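Local coordinates for proline dipeptidase (Streptococcus pneumoniae, PDB 3PN9), which probably belongs to an enzyme that hydrolyses dipeptides with proline at the C-terminal position, of which this chain is the creatinase/prolidase N-terminal domain, at residues 98-104 with 122-128; 25-29 with 103-107. One frame throughout, in Å; residues are numbered along the deposited sequence.

Contact 1. Residues 98-104 with 122-128; sequences KRVAVEF and AEFDNLT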
loop_
_atom_site.group_PDB
_atom_site.type_symbol
_atom_site.label_atom_id
_atom_site.label_comp_id
_atom_site.label_asym_id
_atom_site.label_seq_id
_atom_site.Cartn_x
_atom_site.Cartn_y
_atom_site.Cartn_z
ATOM N N LYS A 98 -9.041 -2.788 -16.553
ATOM C CA LYS A 98 -10.147 -1.855 -16.312
ATOM C C LYS A 98 -9.714 -0.448 -16.087
ATOM O O LYS A 98 -10.493 0.504 -16.321
ATOM C CB LYS A 98 -10.848 -2.278 -15.041
ATOM C CG LYS A 98 -11.465 -3.652 -15.260
ATOM C CD LYS A 98 -12.331 -3.989 -14.004
ATOM C CE LYS A 98 -11.671 -5.081 -13.259
ATOM N NZ LYS A 98 -12.821 -6.023 -12.968
ATOM N N ARG A 99 -8.472 -0.275 -15.581
ATOM C CA ARG A 99 -8.035 1.099 -15.223
ATOM C C ARG A 99 -6.614 1.250 -15.639
ATOM O O ARG A 99 -5.731 0.431 -15.232
ATOM C CB ARG A 99 -8.229 1.333 -13.690
ATOM C CG ARG A 99 -9.770 1.343 -13.273
ATOM C CD ARG A 99 -10.112 1.616 -11.759
ATOM N NE ARG A 99 -9.070 2.442 -11.143
ATOM C CZ ARG A 99 -8.870 3.740 -11.393
ATOM N NH1 ARG A 99 -9.698 4.411 -12.207
ATOM N NH2 ARG A 99 -7.864 4.394 -10.798
ATOM N N VAL A 100 -6.361 2.291 -16.388
ATOM C CA VAL A 100 -5.037 2.477 -16.979
ATOM C C VAL A 100 -4.640 3.927 -16.641
ATOM O O VAL A 100 -5.478 4.804 -16.719
ATOM C CB VAL A 100 -5.207 2.316 -18.551
ATOM C CG1 VAL A 100 -3.937 2.739 -19.358
ATOM C CG2 VAL A 100 -5.568 0.763 -18.847
ATOM N N ALA A 101 -3.361 4.206 -16.389
ATOM C CA ALA A 101 -2.917 5.574 -16.231
ATOM C C ALA A 101 -2.011 5.910 -17.388
ATOM O O ALA A 101 -1.147 5.124 -17.721
ATOM C CB ALA A 101 -2.061 5.737 -14.822
ATOM N N VAL A 102 -2.143 7.134 -17.884
ATOM C CA VAL A 102 -1.279 7.631 -18.939
ATOM C C VAL A 102 -0.884 9.075 -18.684
ATOM O O VAL A 102 -1.478 9.758 -17.843
ATOM C CB VAL A 102 -2.077 7.623 -20.317
ATOM C CG1 VAL A 102 -2.399 6.141 -20.761
ATOM C CG2 VAL A 102 -3.345 8.545 -20.217
ATOM N N GLU A 103 0.164 9.549 -19.356
ATOM C CA GLU A 103 0.615 10.903 -19.053
ATOM C C GLU A 103 -0.162 11.930 -19.832
ATOM O O GLU A 103 0.147 12.151 -21.031
ATOM C CB GLU A 103 2.091 11.116 -19.398
ATOM C CG GLU A 103 3.002 10.040 -18.628
ATOM C CD GLU A 103 4.452 10.088 -19.100
ATOM O OE1 GLU A 103 4.865 9.409 -20.083
ATOM O OE2 GLU A 103 5.248 10.887 -18.530
ATOM N N PHE A 104 -1.075 12.637 -19.151
ATOM C CA PHE A 104 -1.948 13.606 -19.871
ATOM C C PHE A 104 -1.122 14.720 -20.469
ATOM O O PHE A 104 -1.495 15.275 -21.528
ATOM C CB PHE A 104 -2.996 14.241 -18.942
ATOM C CG PHE A 104 -4.213 13.390 -18.664
ATOM C CD1 PHE A 104 -4.175 11.996 -18.817
ATOM C CD2 PHE A 104 -5.351 13.995 -18.113
ATOM C CE1 PHE A 104 -5.258 11.190 -18.459
ATOM C CE2 PHE A 104 -6.457 13.202 -17.801
ATOM C CZ PHE A 104 -6.440 11.788 -18.014
ATOM N N ALA A 122 -10.989 0.175 -20.874
ATOM C CA ALA A 122 -10.376 0.813 -19.661
ATOM C C ALA A 122 -10.875 2.250 -19.445
ATOM O O ALA A 122 -11.167 2.945 -20.410
ATOM C CB ALA A 122 -8.864 0.833 -19.797
ATOM N N GLU A 123 -10.927 2.714 -18.208
ATOM C CA GLU A 123 -10.930 4.190 -17.932
ATOM C C GLU A 123 -9.493 4.637 -17.897
ATOM O O GLU A 123 -8.583 3.819 -17.468
ATOM C CB GLU A 123 -11.399 4.558 -16.511
ATOM C CG GLU A 123 -12.435 3.772 -15.805
ATOM C CD GLU A 123 -12.647 4.403 -14.342
ATOM O OE1 GLU A 123 -13.098 5.611 -14.275
ATOM O OE2 GLU A 123 -12.302 3.745 -13.295
ATOM N N PHE A 124 -9.238 5.885 -18.280
ATOM C CA PHE A 124 -7.844 6.407 -18.322
ATOM C C PHE A 124 -7.632 7.467 -17.231
ATOM O O PHE A 124 -8.285 8.540 -17.279
ATOM C CB PHE A 124 -7.525 6.960 -19.699
ATOM C CG PHE A 124 -7.320 5.824 -20.745
ATOM C CD1 PHE A 124 -6.088 5.529 -21.201
ATOM C CD2 PHE A 124 -8.393 5.095 -21.240
ATOM C CE1 PHE A 124 -5.875 4.522 -22.226
ATOM C CE2 PHE A 124 -8.164 3.991 -22.187
ATOM C CZ PHE A 124 -6.892 3.752 -22.667
ATOM N N ASP A 125 -6.746 7.217 -16.270
ATOM C CA ASP A 125 -6.458 8.264 -15.258
ATOM C C ASP A 125 -5.139 8.973 -15.687
ATOM O O ASP A 125 -4.372 8.469 -16.540
ATOM C CB ASP A 125 -6.104 7.564 -13.935
ATOM C CG ASP A 125 -7.341 7.147 -13.076
ATOM O OD1 ASP A 125 -8.450 6.984 -13.621
ATOM O OD2 ASP A 125 -7.116 6.858 -11.839
ATOM N N ASN A 126 -4.800 10.068 -15.024
ATOM C CA ASN A 126 -3.617 10.828 -15.399
ATOM C C ASN A 126 -2.458 10.366 -14.482
ATOM O O ASN A 126 -2.533 10.543 -13.259
ATOM C CB ASN A 126 -3.955 12.308 -15.180
ATOM C CG ASN A 126 -2.842 13.234 -15.623
ATOM O OD1 ASN A 126 -1.870 12.802 -16.196
ATOM N ND2 ASN A 126 -2.981 14.550 -15.350
ATOM N N LEU A 127 -1.322 9.988 -15.052
ATOM C CA LEU A 127 -0.133 9.577 -14.315
ATOM C C LEU A 127 0.811 10.774 -14.135
ATOM O O LEU A 127 1.765 10.659 -13.362
ATOM C CB LEU A 127 0.661 8.593 -15.272
ATOM C CG LEU A 127 2.000 7.925 -14.792
ATOM C CD1 LEU A 127 1.684 7.099 -13.554
ATOM C CD2 LEU A 127 2.488 6.940 -15.897
ATOM N N THR A 128 0.692 11.858 -14.927
ATOM C CA THR A 128 1.710 12.905 -14.862
ATOM C C THR A 128 1.977 13.454 -13.385
ATOM O O THR A 128 3.125 13.611 -12.998
ATOM C CB THR A 128 1.315 14.055 -15.859
ATOM O OG1 THR A 128 1.517 13.483 -17.192
ATOM C CG2 THR A 128 2.231 15.344 -15.724
HETATM O O HOH W 1 4.219 13.206 -17.500
#
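Strands 99-102 and 123-126 are the two parallel strands of a beta-alpha-beta unit, joined through helix 109-118, with 123-126 at the edge of the sheet within this chain. Arg99 and Asp125 meet on one face: NH1 and NH2 grip the carboxylate end-on, one nitrogen to each oxygen, the shorter bond being Arg99 NH2 to Asp125 OD2 at 2.8 Å. The two planes are turned 59° apart, and OD2 is met from above its carboxylate. Glu123, lying alongside the arginine, brings OE2 to 2.9 Å from Arg99 NH1, near the guanidinium plane. A bend at chi3 (28°) brings the guanidinium beside the two carboxylates, and NE and NH2 also bond to Lys18 O and Glu17 O. Between the backbones, bonds run in parallel-strand fashion from Glu123 N to Lys98 O, up to Leu127 N to Val102 O.

The face carrying Val100, Val102 and Phe124 is largely apolar. Branched valines suit a strand here: Val100 CB lies over the Phe124 ring, offset toward its rim, while Val102 CG1 reaches its edge, 3.8 Å from Phe124 CD1. Further along, Asn126 CB sits 3.4 Å from the centroid of the Phe104 ring, and the amide stacks on the ring with planes 7° apart. Asn126 OD1 takes Phe104 N at 3.1 Å and Thr128 N at 3.0 Å from opposite faces of its plane.

Two carboxylates thus share one guanidinium, which probably steadies all three charges, while two bonds fix the Asn126 amide and tie the loop after strand 99-102 to the start of helix 128-134.

Contact 2. Residues 25-29 with 103-107; sequences SDPVT and EFDNL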
loop_
_atom_site.group_PDB
_atom_site.type_symbol
_atom_site.label_atom_id
_atom_site.label_comp_id
_atom_site.label_asym_id
_atom_site.label_seq_id
_atom_site.Cartn_x
_atom_site.Cartn_y
_atom_site.Cartn_z
ATOM N N SER A 25 4.742 7.213 -21.951
ATOM C CA SER A 25 4.866 7.476 -23.387
ATOM C C SER A 25 5.941 8.525 -23.602
ATOM O O SER A 25 6.446 8.741 -24.712
ATOM C CB SER A 25 3.520 7.958 -23.917
ATOM O OG SER A 25 3.064 9.176 -23.240
ATOM N N ASP A 26 6.312 9.258 -22.550
ATOM C CA ASP A 26 7.262 10.442 -22.768
ATOM C C ASP A 26 8.705 9.883 -22.684
ATOM O O ASP A 26 9.050 9.235 -21.674
ATOM C CB ASP A 26 6.987 11.494 -21.588
ATOM C CG ASP A 26 7.840 12.783 -21.771
ATOM O OD1 ASP A 26 8.892 12.736 -22.481
ATOM O OD2 ASP A 26 7.389 13.830 -21.273
ATOM N N PRO A 27 9.547 9.993 -23.751
ATOM C CA PRO A 27 10.879 9.429 -23.718
ATOM C C PRO A 27 11.701 9.965 -22.504
ATOM O O PRO A 27 12.537 9.260 -21.932
ATOM C CB PRO A 27 11.527 10.036 -24.992
ATOM C CG PRO A 27 10.246 10.012 -25.998
ATOM C CD PRO A 27 9.243 10.656 -25.049
ATOM N N VAL A 28 11.424 11.200 -22.144
ATOM C CA VAL A 28 12.066 11.796 -20.929
ATOM C C VAL A 28 11.652 11.051 -19.680
ATOM O O VAL A 28 12.502 10.704 -18.851
ATOM C CB VAL A 28 11.822 13.320 -20.845
ATOM C CG1 VAL A 28 12.315 13.886 -19.443
ATOM C CG2 VAL A 28 12.580 14.078 -21.985
ATOM N N THR A 29 10.380 10.700 -19.529
ATOM C CA THR A 29 9.981 9.961 -18.354
ATOM C C THR A 29 10.514 8.547 -18.402
ATOM O O THR A 29 10.929 7.946 -17.363
ATOM C CB THR A 29 8.422 9.906 -18.223
ATOM O OG1 THR A 29 7.893 11.213 -18.381
ATOM C CG2 THR A 29 8.014 9.278 -16.887
ATOM N N GLU A 103 0.164 9.549 -19.356
ATOM C CA GLU A 103 0.615 10.903 -19.053
ATOM C C GLU A 103 -0.162 11.930 -19.832
ATOM O O GLU A 103 0.147 12.151 -21.031
ATOM C CB GLU A 103 2.091 11.116 -19.398
ATOM C CG GLU A 103 3.002 10.040 -18.628
ATOM C CD GLU A 103 4.452 10.088 -19.100
ATOM O OE1 GLU A 103 4.865 9.409 -20.083
ATOM O OE2 GLU A 103 5.248 10.887 -18.530
ATOM N N PHE A 104 -1.075 12.637 -19.151
ATOM C CA PHE A 104 -1.948 13.606 -19.871
ATOM C C PHE A 104 -1.122 14.720 -20.469
ATOM O O PHE A 104 -1.495 15.275 -21.528
ATOM C CB PHE A 104 -2.996 14.241 -18.942
ATOM C CG PHE A 104 -4.213 13.390 -18.664
ATOM C CD1 PHE A 104 -4.175 11.996 -18.817
ATOM C CD2 PHE A 104 -5.351 13.995 -18.113
ATOM C CE1 PHE A 104 -5.258 11.190 -18.459
ATOM C CE2 PHE A 104 -6.457 13.202 -17.801
ATOM C CZ PHE A 104 -6.440 11.788 -18.014
ATOM N N ASP A 105 0.022 15.078 -19.871
ATOM C CA ASP A 105 0.805 16.187 -20.441
ATOM C C ASP A 105 1.685 15.779 -21.615
ATOM O O ASP A 105 2.306 16.629 -22.198
ATOM C CB ASP A 105 1.776 16.819 -19.392
ATOM C CG ASP A 105 1.018 17.695 -18.384
ATOM O OD1 ASP A 105 -0.226 17.889 -18.530
ATOM O OD2 ASP A 105 1.723 18.231 -17.511
ATOM N N ASN A 106 1.773 14.497 -21.917
ATOM C CA ASN A 106 2.592 14.086 -23.058
ATOM C C ASN A 106 1.778 13.342 -24.159
ATOM O O ASN A 106 2.177 13.463 -25.326
ATOM C CB ASN A 106 3.688 13.090 -22.595
ATOM C CG ASN A 106 4.433 12.483 -23.789
ATOM O OD1 ASN A 106 4.113 11.375 -24.214
ATOM N ND2 ASN A 106 5.388 13.216 -24.334
ATOM N N LEU A 107 0.750 12.534 -23.817
ATOM C CA LEU A 107 0.217 11.535 -24.751
ATOM C C LEU A 107 -0.608 12.337 -25.841
ATOM O O LEU A 107 -1.592 12.974 -25.511
ATOM C CB LEU A 107 -0.699 10.567 -24.008
ATOM C CG LEU A 107 -1.245 9.357 -24.840
ATOM C CD1 LEU A 107 0.081 8.500 -25.129
ATOM C CD2 LEU A 107 -2.308 8.632 -24.014
HETATM O O HOH W 2 1.248 7.974 -21.339
HETATM O O HOH W 3 6.057 15.767 -23.216
#
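Glu103 OE1 takes two backbone amides in succession, Ser25 N and Asp26 N, each at 2.9 Å. Ser25 N arrives nearly along the C-O axis and Asp26 N on the syn side. The other oxygen uses its syn lone pair for Thr29, whose OG1 donates to Glu103 OE2 at 2.7 Å. Threonine and glutamate approach from opposite directions, the glutamate chain extended beyond CG so that its carboxylate reaches across to the turn. A glutamate has both the length and the two acceptors needed here, and three protein donors, with a water on OE2 as a fourth, hold its carboxylate against rotation.

That turn leads from strand 21-24 into helix 27-34, and Asp26 is the helix N-cap, its OD1 accepting from Val28 N at 3.0 Å. Proline follows as the first helical residue, a place where its missing N-H costs nothing. With chi1 at -176°, Asp26 CG lies beside its own carbonyl carbon, from where OD1 meets Val28 N from above the carboxylate plane.

Asn106 comes from the loop before helix 109-118 and stacks its amide on the Asp26 carboxylate, planes 19° apart, with Asp26 CB 3.5 Å from Asn106 CG. Ser25 OG donates to Asn106 OD1 at 2.6 Å. A chi1 of 59° places this hydroxyl between the serine's backbone N and carbonyl carbon, where a water also reaches it and passes on to Glu103 N. Another water links Asp26 OD2 to Asn106 ND2. Leu107 lays CD1 alongside the serine, 3.6 Å from Ser25 OG.

Overall arrangement
Contacts 1 and 2 share residues Glu103 and Phe104, but only Glu103 works in both; their centres lie about 12 Å apart. Both are partly buried, yet contact 1 includes exposed Lys98 and Glu123 by the edge strand, while none of the touching residues of contact 2 is exposed. Contact 1 is a strand pairing, regular in its backbone bonds, with an apolar face turned to helix 109-118 and a charged face reached by the second subunit, whose Asp80 also bonds to Asn126 N. The smaller contact 2 has no strand ladder and relies on side-chain acceptors, backbone amides and water. Each includes a side-chain cap, Asn126 before helix 128-134 and Asp26 before helix 27-34. Val102 packs on Leu107 between them.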